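Local coordinates for protein 3,4-dihydroxy-2-butanone 4-phosphate synthase (Acinetobacter baumannii, PDB 6MNZ) that probably converts D-ribulose 5-phosphate to formate and 3,4-dihydroxy-2-butanone 4-phosphate in riboflavin biosynthesis, using magnesium or manganese ions, at residues 4-12 with 188-198; 335-346 with 356-366. All coordinates share one frame; numbering follows the deposited sequence.

Interaction 1 of 2, residues 4-12 with 188-198; sequences SRVEELVAD and KIGTIADLIHY
Val6 sits against Tyr198 with one methyl laid on the ring: CG1 is 3.9 Å from the ring centroid, a CH-pi contact over the face but offset toward the CG-CD1 rim. With CG1 anti to the backbone N (chi1 171°), the two methyls divide the work. CG1 faces the ring and also meets Leu195 CD1, while CG2 turns to the backbone of helix 192-198, at 3.2 Å from Asp194 O. Glu7 comes in obliquely at the far part of the same ring, its CG 3.6 Å from Tyr198 CE1, and its OE1 pairs with Arg5 NE in a salt bridge.

Leu9 forks over strand 188-191. Gly190 offers only its alpha carbon here, and Leu9 CD1 rests directly on it at 3.5 Å from CA, while CD2 reaches Lys188 CB and Ile189 O. Farther along the helix, Asp12 meets Lys188 of the strand, whose chain bends at chi2 (94°) and crosses the aspartate at about a right angle, Lys188 NZ making a weak bond to Asp12 OD1 at 3.2 Å within a salt bridge. A water links Asp12 OD1 to Lys188 N, and another joins Asp194 OD2 to Ser4 O, the latter link weak.

Strand 188-191 pairs with strand 19-22 at the edge of the sheet, and Leu195 continues onto helix 143-153. Val6 and Leu9 bury apolar groups against helix and strand, while Asp12 and the backbone of Ser4, just ahead of the helix, are linked through charge and water; with the direct Lys188 bond weak, the apolar part probably carries most of the contact.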
loop_
_atom_site.group_PDB
_atom_site.type_symbol
_atom_site.label_atom_id
_atom_site.label_comp_id
_atom_site.label_asym_id
_atom_site.label_seq_id
_atom_site.Cartn_x
_atom_site.Cartn_y
_atom_site.Cartn_z
ATOM N N SER A 4 -5.343 -32.203 -18.038
ATOM C CA SER A 4 -4.134 -31.463 -17.694
ATOM C C SER A 4 -4.003 -30.202 -18.546
ATOM O O SER A 4 -3.075 -29.415 -18.364
ATOM C CB SER A 4 -2.901 -32.352 -17.871
ATOM O OG SER A 4 -1.778 -31.805 -17.205
ATOM N N ARG A 5 -4.967 -29.991 -19.439
ATOM C CA ARG A 5 -4.833 -29.047 -20.542
ATOM C C ARG A 5 -5.970 -28.038 -20.474
ATOM O O ARG A 5 -7.138 -28.422 -20.361
ATOM C CB ARG A 5 -4.840 -29.779 -21.888
ATOM C CG ARG A 5 -4.932 -28.872 -23.107
ATOM C CD ARG A 5 -6.299 -28.969 -23.772
ATOM N NE ARG A 5 -6.238 -28.690 -25.205
ATOM C CZ ARG A 5 -6.031 -29.610 -26.143
ATOM N NH1 ARG A 5 -5.671 -30.843 -25.803
ATOM N NH2 ARG A 5 -6.052 -29.263 -27.423
ATOM N N VAL A 6 -5.623 -26.751 -20.564
ATOM C CA VAL A 6 -6.534 -25.699 -20.120
ATOM C C VAL A 6 -7.851 -25.777 -20.882
ATOM O O VAL A 6 -8.921 -25.490 -20.333
ATOM C CB VAL A 6 -5.872 -24.318 -20.281
ATOM C CG1 VAL A 6 -6.887 -23.209 -20.041
ATOM C CG2 VAL A 6 -4.696 -24.180 -19.330
ATOM N N GLU A 7 -7.790 -26.098 -22.176
ATOM C CA GLU A 7 -8.990 -26.042 -23.004
ATOM C C GLU A 7 -10.000 -27.107 -22.599
ATOM O O GLU A 7 -11.210 -26.855 -22.631
ATOM C CB GLU A 7 -8.620 -26.195 -24.479
ATOM C CG GLU A 7 -7.786 -25.050 -25.031
ATOM C CD GLU A 7 -6.302 -25.362 -25.044
ATOM O OE1 GLU A 7 -5.716 -25.401 -26.146
ATOM O OE2 GLU A 7 -5.701 -25.439 -23.950
ATOM N N GLU A 8 -9.528 -28.266 -22.132
ATOM C CA GLU A 8 -10.437 -29.256 -21.565
ATOM C C GLU A 8 -10.992 -28.786 -20.227
ATOM O O GLU A 8 -12.149 -29.071 -19.896
ATOM C CB GLU A 8 -9.722 -30.595 -21.400
ATOM C CG GLU A 8 -9.206 -31.194 -22.696
ATOM C CD GLU A 8 -8.241 -32.339 -22.460
ATOM O OE1 GLU A 8 -7.312 -32.176 -21.640
ATOM O OE2 GLU A 8 -8.463 -33.428 -23.028
ATOM N N LEU A 9 -10.143 -28.182 -19.394
ATOM C CA LEU A 9 -10.609 -27.650 -18.120
ATOM C C LEU A 9 -11.758 -26.668 -18.318
ATOM O O LEU A 9 -12.782 -26.757 -17.630
ATOM C CB LEU A 9 -9.451 -26.979 -17.383
ATOM C CG LEU A 9 -8.196 -27.836 -17.202
ATOM C CD1 LEU A 9 -7.093 -27.034 -16.527
ATOM C CD2 LEU A 9 -8.511 -29.094 -16.410
ATOM N N VAL A 10 -11.652 -25.795 -19.321
ATOM C CA VAL A 10 -12.759 -24.899 -19.640
ATOM C C VAL A 10 -13.968 -25.695 -20.121
ATOM O O VAL A 10 -15.115 -25.347 -19.823
ATOM C CB VAL A 10 -12.323 -23.854 -20.682
ATOM C CG1 VAL A 10 -13.481 -22.936 -21.035
ATOM C CG2 VAL A 10 -11.140 -23.045 -20.170
ATOM N N ALA A 11 -13.731 -26.792 -20.846
ATOM C CA ALA A 11 -14.838 -27.518 -21.460
ATOM C C ALA A 11 -15.627 -28.303 -20.420
ATOM O O ALA A 11 -16.858 -28.396 -20.506
ATOM C CB ALA A 11 -14.310 -28.453 -22.547
ATOM N N ASP A 12 -14.940 -28.869 -19.427
ATOM C CA ASP A 12 -15.633 -29.589 -18.365
ATOM C C ASP A 12 -16.456 -28.642 -17.503
ATOM O O ASP A 12 -17.595 -28.956 -17.140
ATOM C CB ASP A 12 -14.626 -30.353 -17.510
ATOM C CG ASP A 12 -14.289 -31.711 -18.088
ATOM O OD1 ASP A 12 -13.808 -32.575 -17.329
ATOM O OD2 ASP A 12 -14.622 -31.951 -19.268
ATOM N N LYS A 188 -10.363 -33.931 -14.575
ATOM C CA LYS A 188 -9.133 -33.327 -15.060
ATOM C C LYS A 188 -8.604 -32.317 -14.045
ATOM O O LYS A 188 -9.349 -31.757 -13.237
ATOM C CB LYS A 188 -9.352 -32.633 -16.405
ATOM C CG LYS A 188 -9.571 -33.577 -17.577
ATOM C CD LYS A 188 -11.052 -33.820 -17.812
ATOM C CE LYS A 188 -11.314 -34.426 -19.180
ATOM N NZ LYS A 188 -12.719 -34.908 -19.299
ATOM N N ILE A 189 -7.311 -32.024 -14.164
ATOM C CA ILE A 189 -6.579 -31.252 -13.170
ATOM C C ILE A 189 -5.769 -30.189 -13.896
ATOM O O ILE A 189 -5.496 -30.307 -15.093
ATOM C CB ILE A 189 -5.669 -32.160 -12.311
ATOM C CG1 ILE A 189 -5.004 -31.356 -11.194
ATOM C CG2 ILE A 189 -4.621 -32.848 -13.180
ATOM C CD1 ILE A 189 -4.637 -32.195 -9.991
ATOM N N GLY A 190 -5.477 -29.096 -13.195
ATOM C CA GLY A 190 -4.962 -27.911 -13.854
ATOM C C GLY A 190 -4.104 -27.077 -12.928
ATOM O O GLY A 190 -4.341 -27.011 -11.718
ATOM N N THR A 191 -3.246 -26.277 -13.555
ATOM C CA THR A 191 -2.404 -25.303 -12.873
ATOM C C THR A 191 -2.932 -23.901 -13.137
ATOM O O THR A 191 -3.185 -23.538 -14.291
ATOM C CB THR A 191 -0.954 -25.416 -13.346
ATOM O OG1 THR A 191 -0.487 -26.757 -13.152
ATOM C CG2 THR A 191 -0.066 -24.454 -12.577
ATOM N N ILE A 192 -3.042 -23.094 -12.080
ATOM C CA ILE A 192 -3.462 -21.706 -12.259
ATOM C C ILE A 192 -2.468 -20.960 -13.140
ATOM O O ILE A 192 -2.862 -20.187 -14.023
ATOM C CB ILE A 192 -3.627 -21.012 -10.893
ATOM C CG1 ILE A 192 -4.791 -21.623 -10.111
ATOM C CG2 ILE A 192 -3.851 -19.514 -11.076
ATOM C CD1 ILE A 192 -4.885 -21.135 -8.677
ATOM N N ALA A 193 -1.177 -21.271 -13.001
ATOM C CA ALA A 193 -0.181 -20.711 -13.910
ATOM C C ALA A 193 -0.456 -21.121 -15.353
ATOM O O ALA A 193 -0.310 -20.308 -16.273
ATOM C CB ALA A 193 1.223 -21.143 -13.490
ATOM N N ASP A 194 -0.864 -22.373 -15.569
ATOM C CA ASP A 194 -1.248 -22.793 -16.912
ATOM C C ASP A 194 -2.448 -22.007 -17.419
ATOM O O ASP A 194 -2.594 -21.808 -18.631
ATOM C CB ASP A 194 -1.554 -24.292 -16.930
ATOM C CG ASP A 194 -0.299 -25.143 -16.966
ATOM O OD1 ASP A 194 0.751 -24.675 -16.478
ATOM O OD2 ASP A 194 -0.377 -26.302 -17.426
ATOM N N LEU A 195 -3.317 -21.551 -16.515
ATOM C CA LEU A 195 -4.415 -20.679 -16.913
ATOM C C LEU A 195 -3.942 -19.250 -17.155
ATOM O O LEU A 195 -4.453 -18.572 -18.053
ATOM C CB LEU A 195 -5.514 -20.700 -15.850
ATOM C CG LEU A 195 -6.825 -20.014 -16.243
ATOM C CD1 LEU A 195 -7.473 -20.712 -17.431
ATOM C CD2 LEU A 195 -7.780 -19.972 -15.058
ATOM N N ILE A 196 -3.018 -18.753 -16.326
ATOM C CA ILE A 196 -2.378 -17.469 -16.607
ATOM C C ILE A 196 -1.881 -17.443 -18.046
ATOM O O ILE A 196 -2.194 -16.532 -18.822
ATOM C CB ILE A 196 -1.227 -17.206 -15.621
ATOM C CG1 ILE A 196 -1.777 -16.941 -14.223
ATOM C CG2 ILE A 196 -0.397 -16.015 -16.086
ATOM C CD1 ILE A 196 -0.738 -16.933 -13.135
ATOM N N HIS A 197 -1.052 -18.423 -18.404
ATOM C CA HIS A 197 -0.417 -18.412 -19.715
ATOM C C HIS A 197 -1.440 -18.553 -20.832
ATOM O O HIS A 197 -1.325 -17.880 -21.861
ATOM C CB HIS A 197 0.617 -19.535 -19.795
ATOM C CG HIS A 197 1.407 -19.540 -21.064
ATOM N ND1 HIS A 197 2.247 -18.507 -21.423
ATOM C CD2 HIS A 197 1.498 -20.460 -22.052
ATOM C CE1 HIS A 197 2.796 -18.778 -22.593
ATOM N NE2 HIS A 197 2.387 -19.973 -22.979
ATOM N N TYR A 198 -2.515 -19.305 -20.596
ATOM C CA TYR A 198 -3.577 -19.401 -21.591
ATOM C C TYR A 198 -4.193 -18.033 -21.860
ATOM O O TYR A 198 -4.310 -17.607 -23.014
ATOM C CB TYR A 198 -4.644 -20.391 -21.126
ATOM C CG TYR A 198 -5.769 -20.573 -22.116
ATOM C CD1 TYR A 198 -5.729 -21.588 -23.061
ATOM C CD2 TYR A 198 -6.898 -19.770 -22.068
ATOM C CE1 TYR A 198 -6.728 -21.726 -24.001
ATOM C CE2 TYR A 198 -7.906 -19.901 -23.000
ATOM C CZ TYR A 198 -7.808 -20.871 -23.974
ATOM O OH TYR A 198 -8.795 -20.994 -24.923
HETATM O O HOH W 1 0.087 -28.312 -19.248
HETATM O O HOH W 2 -12.793 -33.065 -15.015
#

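Interaction 2 of 2, residues 335-346 with 356-366; sequences RDLGVEKMKLLS and GFNLEVVEYVT
Met342 N and Val361 O make the first link between the two segments, a hydrogen bond of 2.6 Å. Leu344 N then bonds to Tyr364 O at 2.9 Å. Leu344 O answers by taking Thr366 N at 2.6 Å, and Thr366 OG1 adds a weak bond to the same oxygen.

Side chains sort by face. On one, Leu344 CD1 meets Val362 CG2 at 4.0 Å, the two crossing at about a right angle, and Leu344 CB touches Val365 CG1. On the other, Lys343 runs beside Tyr364, pointing the same way; its CG is anti to the backbone N (chi1 157°) and the extended chain lays CD 3.6 Å from Tyr364 CD2. Past the end of the pairing, Leu345 CD2 comes up to Thr366 CB. At the opposite end of the contact, Arg335 bends at chi3 and brings its guanidinium to within 13° of parallel with the Phe357 ring, NH1 nearing CD2 obliquely.

Farther out, Phe357 rests on Ala331 and Gln332 of helix 320-336, and Met342 and Leu344 both pack on Val250, whose strand 248-253 pairs with 342-344 on its other side. Gly338, with positive phi, ends the helix in a Schellman motif and lets the chain turn toward strand 342-344. The result is a parallel edge pairing, with 362-365 outermost within this chain in the mixed sheet of the GTP cyclohydrolase II-like domain.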
loop_
_atom_site.group_PDB
_atom_site.type_symbol
_atom_site.label_atom_id
_atom_site.label_comp_id
_atom_site.label_asym_id
_atom_site.label_seq_id
_atom_site.Cartn_x
_atom_site.Cartn_y
_atom_site.Cartn_z
ATOM N N ARG A 335 4.982 -7.480 -29.041
ATOM C CA ARG A 335 4.217 -7.668 -30.268
ATOM C C ARG A 335 3.567 -6.367 -30.718
ATOM O O ARG A 335 3.539 -6.063 -31.917
ATOM C CB ARG A 335 3.155 -8.747 -30.073
ATOM C CG ARG A 335 2.280 -8.960 -31.301
ATOM C CD ARG A 335 1.519 -10.273 -31.223
ATOM N NE ARG A 335 0.472 -10.230 -30.207
ATOM C CZ ARG A 335 0.315 -11.127 -29.236
ATOM N NH1 ARG A 335 1.124 -12.174 -29.136
ATOM N NH2 ARG A 335 -0.674 -10.984 -28.367
ATOM N N ASP A 336 2.964 -5.628 -29.783
ATOM C CA ASP A 336 2.342 -4.359 -30.139
ATOM C C ASP A 336 3.355 -3.394 -30.736
ATOM O O ASP A 336 3.017 -2.618 -31.636
ATOM C CB ASP A 336 1.676 -3.736 -28.911
ATOM C CG ASP A 336 1.103 -2.362 -29.194
ATOM O OD1 ASP A 336 0.006 -2.286 -29.786
ATOM O OD2 ASP A 336 1.732 -1.358 -28.797
ATOM N N LEU A 337 4.608 -3.463 -30.288
ATOM C CA LEU A 337 5.677 -2.674 -30.884
ATOM C C LEU A 337 6.184 -3.254 -32.197
ATOM O O LEU A 337 6.951 -2.579 -32.894
ATOM C CB LEU A 337 6.840 -2.551 -29.895
ATOM C CG LEU A 337 6.515 -1.809 -28.597
ATOM C CD1 LEU A 337 7.601 -2.030 -27.553
ATOM C CD2 LEU A 337 6.324 -0.322 -28.863
ATOM N N GLY A 338 5.726 -4.439 -32.587
ATOM C CA GLY A 338 6.152 -5.037 -33.834
ATOM C C GLY A 338 7.432 -5.832 -33.750
ATOM O O GLY A 338 8.148 -5.943 -34.752
ATOM N N VAL A 339 7.757 -6.366 -32.580
ATOM C CA VAL A 339 8.947 -7.190 -32.412
ATOM C C VAL A 339 8.653 -8.604 -32.894
ATOM O O VAL A 339 7.573 -9.153 -32.647
ATOM C CB VAL A 339 9.400 -7.181 -30.941
ATOM C CG1 VAL A 339 10.652 -8.024 -30.762
ATOM C CG2 VAL A 339 9.639 -5.753 -30.476
ATOM N N GLU A 340 9.598 -9.173 -33.643
ATOM C CA GLU A 340 9.460 -10.517 -34.192
ATOM C C GLU A 340 10.677 -11.400 -33.965
ATOM O O GLU A 340 10.526 -12.628 -33.956
ATOM C CB GLU A 340 9.173 -10.453 -35.701
ATOM C CG GLU A 340 8.645 -11.756 -36.292
ATOM C CD GLU A 340 8.461 -11.688 -37.797
ATOM O OE1 GLU A 340 8.450 -12.758 -38.442
ATOM O OE2 GLU A 340 8.347 -10.567 -38.337
ATOM N N LYS A 341 11.861 -10.830 -33.751
ATOM C CA LYS A 341 13.063 -11.604 -33.478
ATOM C C LYS A 341 13.932 -10.801 -32.524
ATOM O O LYS A 341 14.205 -9.624 -32.778
ATOM C CB LYS A 341 13.834 -11.909 -34.768
ATOM C CG LYS A 341 13.135 -12.881 -35.709
ATOM C CD LYS A 341 13.951 -13.108 -36.974
ATOM C CE LYS A 341 13.159 -13.878 -38.020
ATOM N NZ LYS A 341 13.909 -14.026 -39.300
ATOM N N MET A 342 14.360 -11.431 -31.431
ATOM C CA MET A 342 14.835 -10.714 -30.258
ATOM C C MET A 342 16.278 -11.092 -29.969
ATOM O O MET A 342 16.670 -12.255 -30.103
ATOM C CB MET A 342 13.986 -11.011 -29.017
ATOM C CG MET A 342 12.720 -10.180 -28.909
ATOM S SD MET A 342 11.896 -10.372 -27.316
ATOM C CE MET A 342 11.363 -12.083 -27.375
ATOM N N LYS A 343 16.983 -10.156 -29.341
ATOM C CA LYS A 343 18.242 -10.426 -28.653
ATOM C C LYS A 343 18.046 -10.087 -27.179
ATOM O O LYS A 343 18.030 -8.912 -26.801
ATOM C CB LYS A 343 19.373 -9.617 -29.281
ATOM C CG LYS A 343 20.567 -9.362 -28.381
ATOM C CD LYS A 343 21.704 -8.739 -29.180
ATOM C CE LYS A 343 22.615 -7.888 -28.310
ATOM N NZ LYS A 343 23.683 -7.231 -29.114
ATOM N N LEU A 344 17.790 -11.110 -26.368
ATOM C CA LEU A 344 17.388 -10.902 -24.983
ATOM C C LEU A 344 18.610 -10.611 -24.120
ATOM O O LEU A 344 19.581 -11.375 -24.124
ATOM C CB LEU A 344 16.653 -12.125 -24.439
ATOM C CG LEU A 344 15.244 -12.417 -24.958
ATOM C CD1 LEU A 344 14.629 -13.576 -24.181
ATOM C CD2 LEU A 344 14.354 -11.192 -24.875
ATOM N N LEU A 345 18.485 -9.602 -23.262
ATOM C CA LEU A 345 19.481 -9.312 -22.244
ATOM C C LEU A 345 19.172 -9.992 -20.914
ATOM O O LEU A 345 19.697 -9.573 -19.876
ATOM C CB LEU A 345 19.596 -7.800 -22.044
ATOM C CG LEU A 345 19.768 -6.982 -23.327
ATOM C CD1 LEU A 345 20.112 -5.538 -22.997
ATOM C CD2 LEU A 345 20.831 -7.599 -24.224
ATOM N N SER A 346 18.357 -11.040 -20.927
ATOM C CA SER A 346 18.007 -11.777 -19.723
ATOM C C SER A 346 18.827 -13.058 -19.636
ATOM O O SER A 346 19.315 -13.583 -20.639
ATOM C CB SER A 346 16.514 -12.110 -19.705
ATOM O OG SER A 346 15.730 -10.929 -19.678
ATOM N N GLY A 356 3.692 -18.364 -27.637
ATOM C CA GLY A 356 2.406 -18.004 -28.207
ATOM C C GLY A 356 2.474 -16.726 -29.008
ATOM O O GLY A 356 1.582 -16.434 -29.809
ATOM N N PHE A 357 3.678 -16.172 -29.048
ATOM C CA PHE A 357 3.902 -14.776 -29.406
ATOM C C PHE A 357 4.914 -14.801 -30.547
ATOM O O PHE A 357 6.112 -14.983 -30.313
ATOM C CB PHE A 357 4.395 -13.974 -28.206
ATOM C CG PHE A 357 3.488 -14.066 -27.003
ATOM C CD1 PHE A 357 3.485 -15.200 -26.208
ATOM C CD2 PHE A 357 2.690 -12.996 -26.634
ATOM C CE1 PHE A 357 2.631 -15.301 -25.125
ATOM C CE2 PHE A 357 1.909 -13.055 -25.490
ATOM C CZ PHE A 357 1.877 -14.210 -24.737
ATOM N N ASN A 358 4.446 -14.575 -31.771
ATOM C CA ASN A 358 5.328 -13.994 -32.770
ATOM C C ASN A 358 6.554 -14.856 -33.031
ATOM O O ASN A 358 7.658 -14.360 -32.810
ATOM C CB ASN A 358 5.815 -12.597 -32.366
ATOM C CG ASN A 358 4.762 -11.524 -32.555
ATOM O OD1 ASN A 358 4.791 -10.508 -31.862
ATOM N ND2 ASN A 358 4.000 -11.625 -33.641
ATOM N N LEU A 359 6.437 -15.881 -33.867
ATOM C CA LEU A 359 7.175 -17.136 -33.774
ATOM C C LEU A 359 8.540 -17.032 -33.099
ATOM O O LEU A 359 8.664 -16.276 -32.137
ATOM C CB LEU A 359 7.445 -17.611 -35.208
ATOM C CG LEU A 359 8.243 -16.450 -35.862
ATOM C CD1 LEU A 359 9.774 -16.593 -35.760
ATOM C CD2 LEU A 359 7.844 -16.204 -37.314
ATOM N N GLU A 360 9.349 -18.088 -33.226
ATOM C CA GLU A 360 10.320 -18.450 -32.201
ATOM C C GLU A 360 11.356 -17.340 -32.064
ATOM O O GLU A 360 12.163 -17.129 -32.975
ATOM C CB GLU A 360 11.012 -19.771 -32.575
ATOM C CG GLU A 360 12.390 -20.004 -31.945
ATOM C CD GLU A 360 13.080 -21.244 -32.493
ATOM O OE1 GLU A 360 12.474 -21.929 -33.345
ATOM O OE2 GLU A 360 14.290 -21.414 -32.232
ATOM N N VAL A 361 11.099 -16.431 -31.114
ATOM C CA VAL A 361 11.576 -15.058 -31.234
ATOM C C VAL A 361 13.040 -14.909 -30.857
ATOM O O VAL A 361 13.682 -13.937 -31.275
ATOM C CB VAL A 361 10.797 -14.087 -30.326
ATOM C CG1 VAL A 361 11.298 -12.679 -30.510
ATOM C CG2 VAL A 361 9.327 -14.127 -30.608
ATOM N N VAL A 362 13.627 -15.922 -30.233
ATOM C CA VAL A 362 14.912 -15.798 -29.556
ATOM C C VAL A 362 15.924 -16.649 -30.310
ATOM O O VAL A 362 15.731 -17.860 -30.473
ATOM C CB VAL A 362 14.817 -16.213 -28.080
ATOM C CG1 VAL A 362 16.080 -15.815 -27.334
ATOM C CG2 VAL A 362 13.594 -15.578 -27.432
ATOM N N GLU A 363 17.009 -16.014 -30.757
ATOM C CA GLU A 363 18.206 -16.725 -31.184
ATOM C C GLU A 363 19.408 -16.461 -30.295
ATOM O O GLU A 363 20.325 -17.287 -30.260
ATOM C CB GLU A 363 18.574 -16.339 -32.624
ATOM C CG GLU A 363 17.559 -16.782 -33.660
ATOM C CD GLU A 363 16.399 -15.812 -33.796
ATOM O OE1 GLU A 363 16.429 -14.745 -33.147
ATOM O OE2 GLU A 363 15.464 -16.109 -34.567
ATOM N N TYR A 364 19.386 -15.377 -29.525
ATOM C CA TYR A 364 20.582 -14.836 -28.887
ATOM C C TYR A 364 20.124 -14.268 -27.552
ATOM O O TYR A 364 19.395 -13.273 -27.520
ATOM C CB TYR A 364 21.221 -13.767 -29.771
ATOM C CG TYR A 364 22.518 -13.166 -29.271
ATOM C CD1 TYR A 364 23.394 -13.910 -28.488
ATOM C CD2 TYR A 364 23.000 -11.993 -29.841
ATOM C CE1 TYR A 364 24.663 -13.438 -28.191
ATOM C CE2 TYR A 364 24.246 -11.499 -29.523
ATOM C CZ TYR A 364 25.055 -12.201 -28.659
ATOM O OH TYR A 364 26.258 -11.661 -28.264
ATOM N N VAL A 365 20.536 -14.899 -26.456
ATOM C CA VAL A 365 20.463 -14.289 -25.136
ATOM C C VAL A 365 21.841 -13.741 -24.803
ATOM O O VAL A 365 22.847 -14.456 -24.907
ATOM C CB VAL A 365 19.989 -15.297 -24.075
ATOM C CG1 VAL A 365 18.497 -15.575 -24.231
ATOM C CG2 VAL A 365 20.775 -16.597 -24.163
ATOM N N THR A 366 21.889 -12.483 -24.386
ATOM C CA THR A 366 23.151 -11.793 -24.185
ATOM C C THR A 366 23.677 -12.072 -22.782
ATOM O O THR A 366 22.916 -12.367 -21.859
ATOM C CB THR A 366 22.976 -10.291 -24.417
ATOM O OG1 THR A 366 22.279 -10.081 -25.653
ATOM C CG2 THR A 366 24.326 -9.586 -24.484
#

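Interaction 1 belongs to the DHBP synthase part of the chain and interaction 2 to the GTP cyclohydrolase II-like part of this two-domain protein. Their centres are about 26 Å apart, and the nearest atoms approach to about 4 Å without touching. They follow in series: 4-12 with 188-198 closes before 335-346 with 356-366 begins. Each involves an outermost strand of its own mixed sheet, 188-191 in one and 362-365 in the other. Helix 320-336 connects the two neighbourhoods: Ser321 and Tyr324 touch Ala193 and Ile196, residues of helix 192-202 that do not meet 4-12, and its last turn supplies Arg335 to interaction 2, so this helix reaches from the synthase part to the second domain.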